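Local coordinates for protein cystathionine beta-lyases/cystathionine gamma-synthases (Corynebacterium glutamicum, PDB 5X5H) that probably joins O-succinyl-L-homoserine to L-cysteine, giving L,L-cystathionine and succinate, as a pyridoxal-phosphate enzyme of methionine biosynthesis, at residues 315-327 with 374-386. Residues are numbered along the deposited sequence; the frame is centred on the assembly and turned at random.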
ATOM      1  N   GLU A 315       8.285  37.539  18.574  1.00 19.78           N
ATOM      2  CA  GLU A 315       7.790  36.889  19.764  1.00 22.15           C
ATOM      3  C   GLU A 315       6.282  36.584  19.693  1.00 21.21           C
ATOM      4  O   GLU A 315       5.853  35.517  20.122  1.00 21.34           O
ATOM      5  CB  GLU A 315       8.114  37.721  21.063  1.00 30.43           C
ATOM      6  CG  GLU A 315       9.589  37.500  21.413  1.00 38.50           C
ATOM      7  CD  GLU A 315      10.076  38.235  22.674  1.00 53.11           C
ATOM      8  OE1 GLU A 315      11.272  38.052  23.028  1.00 63.00           O
ATOM      9  OE2 GLU A 315       9.278  38.980  23.306  1.00 59.81           O
ATOM     10  N   ALA A 316       5.520  37.525  19.139  1.00 20.39           N
ATOM     11  CA  ALA A 316       4.077  37.293  18.978  1.00 21.23           C
ATOM     12  C   ALA A 316       3.798  36.242  17.925  1.00 19.98           C
ATOM     13  O   ALA A 316       2.945  35.364  18.235  1.00 19.62           O
ATOM     14  CB  ALA A 316       3.348  38.562  18.571  1.00 21.94           C
ATOM     15  N   ALA A 317       4.523  36.314  16.812  1.00 20.01           N
ATOM     16  CA  ALA A 317       4.379  35.294  15.694  1.00 16.73           C
ATOM     17  C   ALA A 317       4.650  33.883  16.249  1.00 20.80           C
ATOM     18  O   ALA A 317       3.847  32.964  16.054  1.00 19.19           O
ATOM     19  CB  ALA A 317       5.241  35.607  14.593  1.00 17.36           C
ATOM     20  N   LYS A 318       5.726  33.694  17.023  1.00 18.98           N
ATOM     21  CA  LYS A 318       6.052  32.414  17.565  1.00 19.18           C
ATOM     22  C   LYS A 318       5.145  31.945  18.616  1.00 20.17           C
ATOM     23  O   LYS A 318       4.805  30.758  18.695  1.00 20.54           O
ATOM     24  CB  LYS A 318       7.521  32.352  18.026  1.00 22.29           C
ATOM     25  CG  LYS A 318       8.474  32.509  16.926  1.00 22.38           C
ATOM     26  CD  LYS A 318       9.902  32.450  17.520  1.00 28.53           C
ATOM     27  CE  LYS A 318      10.339  31.006  17.508  1.00 31.93           C
ATOM     28  NZ  LYS A 318      11.791  30.890  17.971  1.00 36.88           N
ATOM     29  N   LYS A 319       4.660  32.852  19.483  1.00 20.17           N
ATOM     30  CA  LYS A 319       3.702  32.465  20.511  1.00 20.81           C
ATOM     31  C   LYS A 319       2.332  32.005  19.860  1.00 19.44           C
ATOM     32  O   LYS A 319       1.664  31.065  20.377  1.00 21.36           O
ATOM     33  CB  LYS A 319       3.472  33.648  21.490  1.00 24.92           C
ATOM     34  CG  LYS A 319       2.514  33.367  22.624  1.00 28.67           C
ATOM     35  CD  LYS A 319       2.945  32.158  23.434  1.00 29.81           C
ATOM     36  CE  LYS A 319       2.131  31.878  24.710  1.00 38.65           C
ATOM     37  NZ  LYS A 319       1.543  33.050  25.472  1.00 41.17           N
ATOM     38  N   PHE A 320       1.975  32.732  18.775  1.00 18.98           N
ATOM     39  CA  PHE A 320       0.728  32.343  18.035  1.00 19.03           C
ATOM     40  C   PHE A 320       0.920  30.893  17.515  1.00 17.48           C
ATOM     41  O   PHE A 320       0.007  30.078  17.675  1.00 19.21           O
ATOM     42  CB  PHE A 320       0.440  33.267  16.956  1.00 17.75           C
ATOM     43  CG  PHE A 320      -0.838  32.942  16.219  1.00 17.70           C
ATOM     44  CD1 PHE A 320      -2.083  33.248  16.756  1.00 18.54           C
ATOM     45  CD2 PHE A 320      -0.740  32.317  15.002  1.00 16.42           C
ATOM     46  CE1 PHE A 320      -3.270  33.002  15.992  1.00 20.10           C
ATOM     47  CE2 PHE A 320      -1.907  32.034  14.269  1.00 17.94           C
ATOM     48  CZ  PHE A 320      -3.167  32.336  14.779  1.00 17.26           C
ATOM     49  N   CYS A 321       2.102  30.644  16.988  1.00 18.48           N
ATOM     50  CA  CYS A 321       2.421  29.302  16.499  1.00 19.27           C
ATOM     51  C   CYS A 321       2.264  28.209  17.532  1.00 20.86           C
ATOM     52  O   CYS A 321       1.836  27.066  17.165  1.00 20.08           O
ATOM     53  CB  CYS A 321       3.789  29.267  15.808  1.00 17.61           C
ATOM     54  SG  CYS A 321       3.899  30.028  14.263  1.00 19.99           S
ATOM     55  N   THR A 322       2.603  28.442  18.789  1.00 18.11           N
ATOM     56  CA  THR A 322       2.507  27.430  19.808  1.00 18.76           C
ATOM     57  C   THR A 322       1.213  27.459  20.641  1.00 19.62           C
ATOM     58  O   THR A 322       0.989  26.625  21.543  1.00 22.11           O
ATOM     59  CB  THR A 322       3.703  27.466  20.803  1.00 21.06           C
ATOM     60  OG1 THR A 322       3.672  28.755  21.440  1.00 24.71           O
ATOM     61  CG2 THR A 322       5.009  27.343  20.045  1.00 22.20           C
ATOM     62  N   SER A 323       0.276  28.357  20.300  1.00 18.09           N
ATOM     63  CA  SER A 323      -0.963  28.532  21.040  1.00 18.51           C
ATOM     64  C   SER A 323      -2.199  27.853  20.422  1.00 18.33           C
ATOM     65  O   SER A 323      -3.210  27.671  21.063  1.00 18.91           O
ATOM     66  CB  SER A 323      -1.292  29.974  21.201  1.00 18.28           C
ATOM     67  OG  SER A 323      -0.290  30.566  22.021  1.00 22.20           O
ATOM     68  N   THR A 324      -2.119  27.594  19.115  1.00 18.47           N
ATOM     69  CA  THR A 324      -3.252  26.958  18.440  1.00 18.16           C
ATOM     70  C   THR A 324      -3.383  25.526  18.905  1.00 18.21           C
ATOM     71  O   THR A 324      -2.333  24.817  19.149  1.00 20.11           O
ATOM     72  CB  THR A 324      -3.135  27.017  16.910  1.00 18.40           C
ATOM     73  OG1 THR A 324      -1.847  26.499  16.516  1.00 19.35           O
ATOM     74  CG2 THR A 324      -3.302  28.412  16.445  1.00 17.58           C
ATOM     75  N   LYS A 325      -4.602  25.002  19.028  1.00 16.94           N
ATOM     76  CA  LYS A 325      -4.839  23.662  19.457  1.00 18.70           C
ATOM     77  C   LYS A 325      -5.515  22.778  18.424  1.00 16.97           C
ATOM     78  O   LYS A 325      -5.651  21.586  18.688  1.00 23.91           O
ATOM     79  CB  LYS A 325      -5.718  23.697  20.681  1.00 24.92           C
ATOM     80  CG  LYS A 325      -5.057  24.393  21.867  1.00 34.52           C
ATOM     81  CD  LYS A 325      -5.916  24.309  23.102  1.00 42.56           C
ATOM     82  CE  LYS A 325      -6.261  22.876  23.544  1.00 51.04           C
ATOM     83  NZ  LYS A 325      -5.066  22.014  23.869  1.00 54.92           N
ATOM     84  N   LEU A 326      -6.019  23.352  17.346  1.00 15.71           N
ATOM     85  CA  LEU A 326      -6.591  22.554  16.232  1.00 15.30           C
ATOM     86  C   LEU A 326      -5.695  22.656  15.051  1.00 16.91           C
ATOM     87  O   LEU A 326      -5.331  21.639  14.447  1.00 18.55           O
ATOM     88  CB  LEU A 326      -7.994  23.088  15.950  1.00 16.13           C
ATOM     89  CG  LEU A 326      -8.710  22.461  14.784  1.00 18.44           C
ATOM     90  CD1 LEU A 326      -8.822  20.966  14.952  1.00 19.77           C
ATOM     91  CD2 LEU A 326     -10.115  23.069  14.752  1.00 18.52           C
ATOM     92  N   ILE A 327      -5.281  23.869  14.687  1.00 14.04           N
ATOM     93  CA  ILE A 327      -4.306  24.110  13.665  1.00 14.06           C
ATOM     94  C   ILE A 327      -2.962  23.636  14.147  1.00 15.78           C
ATOM     95  O   ILE A 327      -2.527  24.056  15.251  1.00 17.59           O
ATOM     96  CB  ILE A 327      -4.240  25.582  13.252  1.00 14.53           C
ATOM     97  CG1 ILE A 327      -5.653  26.109  12.882  1.00 15.01           C
ATOM     98  CG2 ILE A 327      -3.338  25.873  12.074  1.00 14.14           C
ATOM     99  CD1 ILE A 327      -5.713  27.607  12.675  1.00 18.01           C
ATOM    100  N   ASP A 374     -15.018  25.953  14.459  1.00 14.72           N
ATOM    101  CA  ASP A 374     -13.954  25.456  15.239  1.00 14.59           C
ATOM    102  C   ASP A 374     -12.604  26.154  14.887  1.00 14.08           C
ATOM    103  O   ASP A 374     -11.791  26.421  15.771  1.00 14.50           O
ATOM    104  CB  ASP A 374     -13.770  23.942  15.014  1.00 14.20           C
ATOM    105  CG  ASP A 374     -14.988  23.156  15.424  1.00 17.16           C
ATOM    106  OD1 ASP A 374     -15.701  23.514  16.407  1.00 18.78           O
ATOM    107  OD2 ASP A 374     -15.235  22.096  14.789  1.00 14.94           O
ATOM    108  N   LEU A 375     -12.369  26.431  13.622  1.00 12.73           N
ATOM    109  CA  LEU A 375     -11.115  27.157  13.220  1.00 14.07           C
ATOM    110  C   LEU A 375     -11.188  28.583  13.770  1.00 14.62           C
ATOM    111  O   LEU A 375     -10.184  29.067  14.265  1.00 13.94           O
ATOM    112  CB  LEU A 375     -11.012  27.165  11.727  1.00 14.03           C
ATOM    113  CG  LEU A 375     -10.678  25.793  11.095  1.00 14.17           C
ATOM    114  CD1 LEU A 375     -10.891  25.810   9.573  1.00 14.92           C
ATOM    115  CD2 LEU A 375      -9.320  25.260  11.534  1.00 17.31           C
ATOM    116  N   LEU A 376     -12.328  29.272  13.655  1.00 13.43           N
ATOM    117  CA  LEU A 376     -12.464  30.673  14.228  1.00 14.19           C
ATOM    118  C   LEU A 376     -12.183  30.601  15.708  1.00 16.05           C
ATOM    119  O   LEU A 376     -11.447  31.495  16.244  1.00 16.48           O
ATOM    120  CB  LEU A 376     -13.828  31.230  13.952  1.00 15.38           C
ATOM    121  CG  LEU A 376     -14.073  31.735  12.574  1.00 18.35           C
ATOM    122  CD1 LEU A 376     -15.537  31.890  12.252  1.00 17.81           C
ATOM    123  CD2 LEU A 376     -13.349  33.068  12.364  1.00 20.55           C
ATOM    124  N   ALA A 377     -12.720  29.637  16.406  1.00 14.60           N
ATOM    125  CA  ALA A 377     -12.530  29.546  17.850  1.00 15.98           C
ATOM    126  C   ALA A 377     -11.090  29.349  18.200  1.00 17.92           C
ATOM    127  O   ALA A 377     -10.501  29.899  19.183  1.00 17.03           O
ATOM    128  CB  ALA A 377     -13.419  28.494  18.459  1.00 16.22           C
ATOM    129  N   ASP A 378     -10.388  28.519  17.411  1.00 14.95           N
ATOM    130  CA  ASP A 378      -8.976  28.250  17.679  1.00 15.72           C
ATOM    131  C   ASP A 378      -8.111  29.451  17.421  1.00 16.20           C
ATOM    132  O   ASP A 378      -7.203  29.785  18.266  1.00 16.38           O
ATOM    133  CB  ASP A 378      -8.472  27.055  16.837  1.00 15.48           C
ATOM    134  CG  ASP A 378      -7.159  26.521  17.278  1.00 18.38           C
ATOM    135  OD1 ASP A 378      -6.890  26.431  18.519  1.00 21.19           O
ATOM    136  OD2 ASP A 378      -6.341  26.072  16.393  1.00 17.29           O
ATOM    137  N   VAL A 379      -8.325  30.160  16.324  1.00 13.82           N
ATOM    138  CA  VAL A 379      -7.614  31.403  16.041  1.00 14.56           C
ATOM    139  C   VAL A 379      -7.900  32.431  17.125  1.00 18.00           C
ATOM    140  O   VAL A 379      -6.941  33.088  17.556  1.00 17.90           O
ATOM    141  CB  VAL A 379      -7.939  31.973  14.621  1.00 16.38           C
ATOM    142  CG1 VAL A 379      -7.276  33.319  14.387  1.00 17.62           C
ATOM    143  CG2 VAL A 379      -7.507  30.971  13.552  1.00 15.81           C
ATOM    144  N   GLU A 380      -9.130  32.625  17.471  1.00 16.95           N
ATOM    145  CA  GLU A 380      -9.517  33.627  18.535  1.00 16.89           C
ATOM    146  C   GLU A 380      -8.839  33.302  19.830  1.00 17.05           C
ATOM    147  O   GLU A 380      -8.154  34.259  20.414  1.00 17.60           O
ATOM    148  CB  GLU A 380     -11.018  33.739  18.666  1.00 19.09           C
ATOM    149  CG  GLU A 380     -11.486  34.759  19.693  1.00 21.73           C
ATOM    150  CD  GLU A 380     -13.024  34.830  19.802  1.00 29.39           C
ATOM    151  OE1 GLU A 380     -13.709  33.789  19.584  1.00 43.58           O
ATOM    152  OE2 GLU A 380     -13.527  35.873  20.218  1.00 39.55           O
ATOM    153  N   GLN A 381      -8.865  32.102  20.354  1.00 17.86           N
ATOM    154  CA  GLN A 381      -8.209  31.761  21.607  1.00 17.25           C
ATOM    155  C   GLN A 381      -6.706  31.921  21.533  1.00 21.59           C
ATOM    156  O   GLN A 381      -6.036  32.420  22.480  1.00 23.08           O
ATOM    157  CB  GLN A 381      -8.677  30.423  22.175  1.00 19.50           C
ATOM    158  CG  GLN A 381      -8.143  29.203  21.363  1.00 17.67           C
ATOM    159  CD  GLN A 381      -6.776  28.799  21.705  1.00 21.71           C
ATOM    160  OE1 GLN A 381      -6.317  29.024  22.847  1.00 24.37           O
ATOM    161  NE2 GLN A 381      -6.036  28.171  20.761  1.00 20.63           N
ATOM    162  N   ALA A 382      -6.114  31.642  20.372  1.00 18.41           N
ATOM    163  CA  ALA A 382      -4.688  31.786  20.242  1.00 17.98           C
ATOM    164  C   ALA A 382      -4.293  33.246  20.257  1.00 17.52           C
ATOM    165  O   ALA A 382      -3.289  33.621  20.925  1.00 19.53           O
ATOM    166  CB  ALA A 382      -4.197  31.139  18.951  1.00 18.24           C
ATOM    167  N   LEU A 383      -5.064  34.135  19.639  1.00 18.17           N
ATOM    168  CA  LEU A 383      -4.832  35.565  19.593  1.00 19.63           C
ATOM    169  C   LEU A 383      -4.966  36.030  21.066  1.00 24.73           C
ATOM    170  O   LEU A 383      -4.207  36.894  21.455  1.00 25.16           O
ATOM    171  CB  LEU A 383      -5.752  36.360  18.734  1.00 18.58           C
ATOM    172  CG  LEU A 383      -5.573  36.122  17.221  1.00 20.42           C
ATOM    173  CD1 LEU A 383      -6.710  36.836  16.519  1.00 20.45           C
ATOM    174  CD2 LEU A 383      -4.234  36.542  16.698  1.00 19.75           C
ATOM    175  N   ASN A 384      -5.949  35.521  21.796  1.00 20.37           N
ATOM    176  CA  ASN A 384      -6.144  35.977  23.205  1.00 24.57           C
ATOM    177  C   ASN A 384      -5.025  35.527  24.122  1.00 26.93           C
ATOM    178  O   ASN A 384      -4.782  36.248  25.135  1.00 32.31           O
ATOM    179  CB  ASN A 384      -7.518  35.600  23.723  1.00 23.37           C
ATOM    180  CG  ASN A 384      -8.671  36.387  23.086  1.00 21.90           C
ATOM    181  OD1 ASN A 384      -8.491  37.427  22.465  1.00 26.57           O
ATOM    182  ND2 ASN A 384      -9.855  35.827  23.098  1.00 24.10           N
ATOM    183  N   ASN A 385      -4.269  34.500  23.771  1.00 25.26           N
ATOM    184  CA  ASN A 385      -3.076  33.975  24.490  1.00 25.58           C
ATOM    185  C   ASN A 385      -1.846  34.845  24.313  1.00 29.98           C
ATOM    186  O   ASN A 385      -0.774  34.571  24.922  1.00 32.31           O
ATOM    187  CB  ASN A 385      -2.717  32.517  24.154  1.00 28.92           C
ATOM    188  CG  ASN A 385      -2.023  31.762  25.314  1.00 35.20           C
ATOM    189  OD1 ASN A 385      -2.316  31.991  26.482  1.00 41.93           O
ATOM    190  ND2 ASN A 385      -1.119  30.845  24.978  1.00 31.69           N
ATOM    191  N   LEU A 386      -1.953  35.918  23.541  1.00 27.35           N
ATOM    192  CA  LEU A 386      -0.806  36.767  23.294  1.00 30.62           C
ATOM    193  C   LEU A 386      -0.726  37.892  24.379  1.00 35.30           C
ATOM    194  O   LEU A 386       0.321  38.518  24.528  1.00 41.21           O
ATOM    195  CB  LEU A 386      -0.856  37.411  21.886  1.00 30.80           C
ATOM    196  CG  LEU A 386      -0.837  36.485  20.611  1.00 32.83           C
ATOM    197  CD1 LEU A 386      -0.698  37.184  19.279  1.00 33.11           C
ATOM    198  CD2 LEU A 386       0.226  35.431  20.642  1.00 35.61           C
TER
HETATM  199  O   HOH W   1      -3.635  29.062  23.745  1.00 35.39           O
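D378 reaches from helix 374-384 into the turn that follows helix 315-323 and shows how one buried carboxylate can order a loop through consecutive backbone N-H groups. With CG anti to its backbone N (chi1 -166°), the side chain presents both oxygens to K325, L326 and I327. The K325 N-H bonds to the syn lone pair of D378 OD1 at 2.7 Å, whereas D378 OD2 takes L326 N from above the carboxylate plane (2.9 Å) and I327 N nearly end-on to its C-O bond (3.0 Å). Q381 NE2 supplies D378 OD1 with a second donor, probably steadying the negative charge further, and also crosses to S323 O (2.9 Å), which lies close to its amide plane. A water bridges S323 O and Q381 OE1. Next to the carboxylate, L375 CD2 touches both L326 CD2 and I327 CG1.

Beyond this polar end, the F320 ring brings its CE1 corner obliquely against A382 CB (3.6 Å) and L383 CD2, with V379 O at its edge; T324 CG2 lies over one face near the rim. S323 OG bonds to K319 O and receives a straight bond from N385 ND2 (3.1 Å, 172°). K319 crosses N385 at about a right angle, NZ donating to N385 O (2.8 Å), while its chain and that of L386 slide past each other in opposite directions, CG against CD2.

F310 and L340 back the apolar layer from the five-stranded sheet. Here two helices crossing at 133° pack together on the C-terminal α/β domain of a fold-type I pyridoxal-phosphate enzyme, the aspartate holding the turn that leads into strand 328-329.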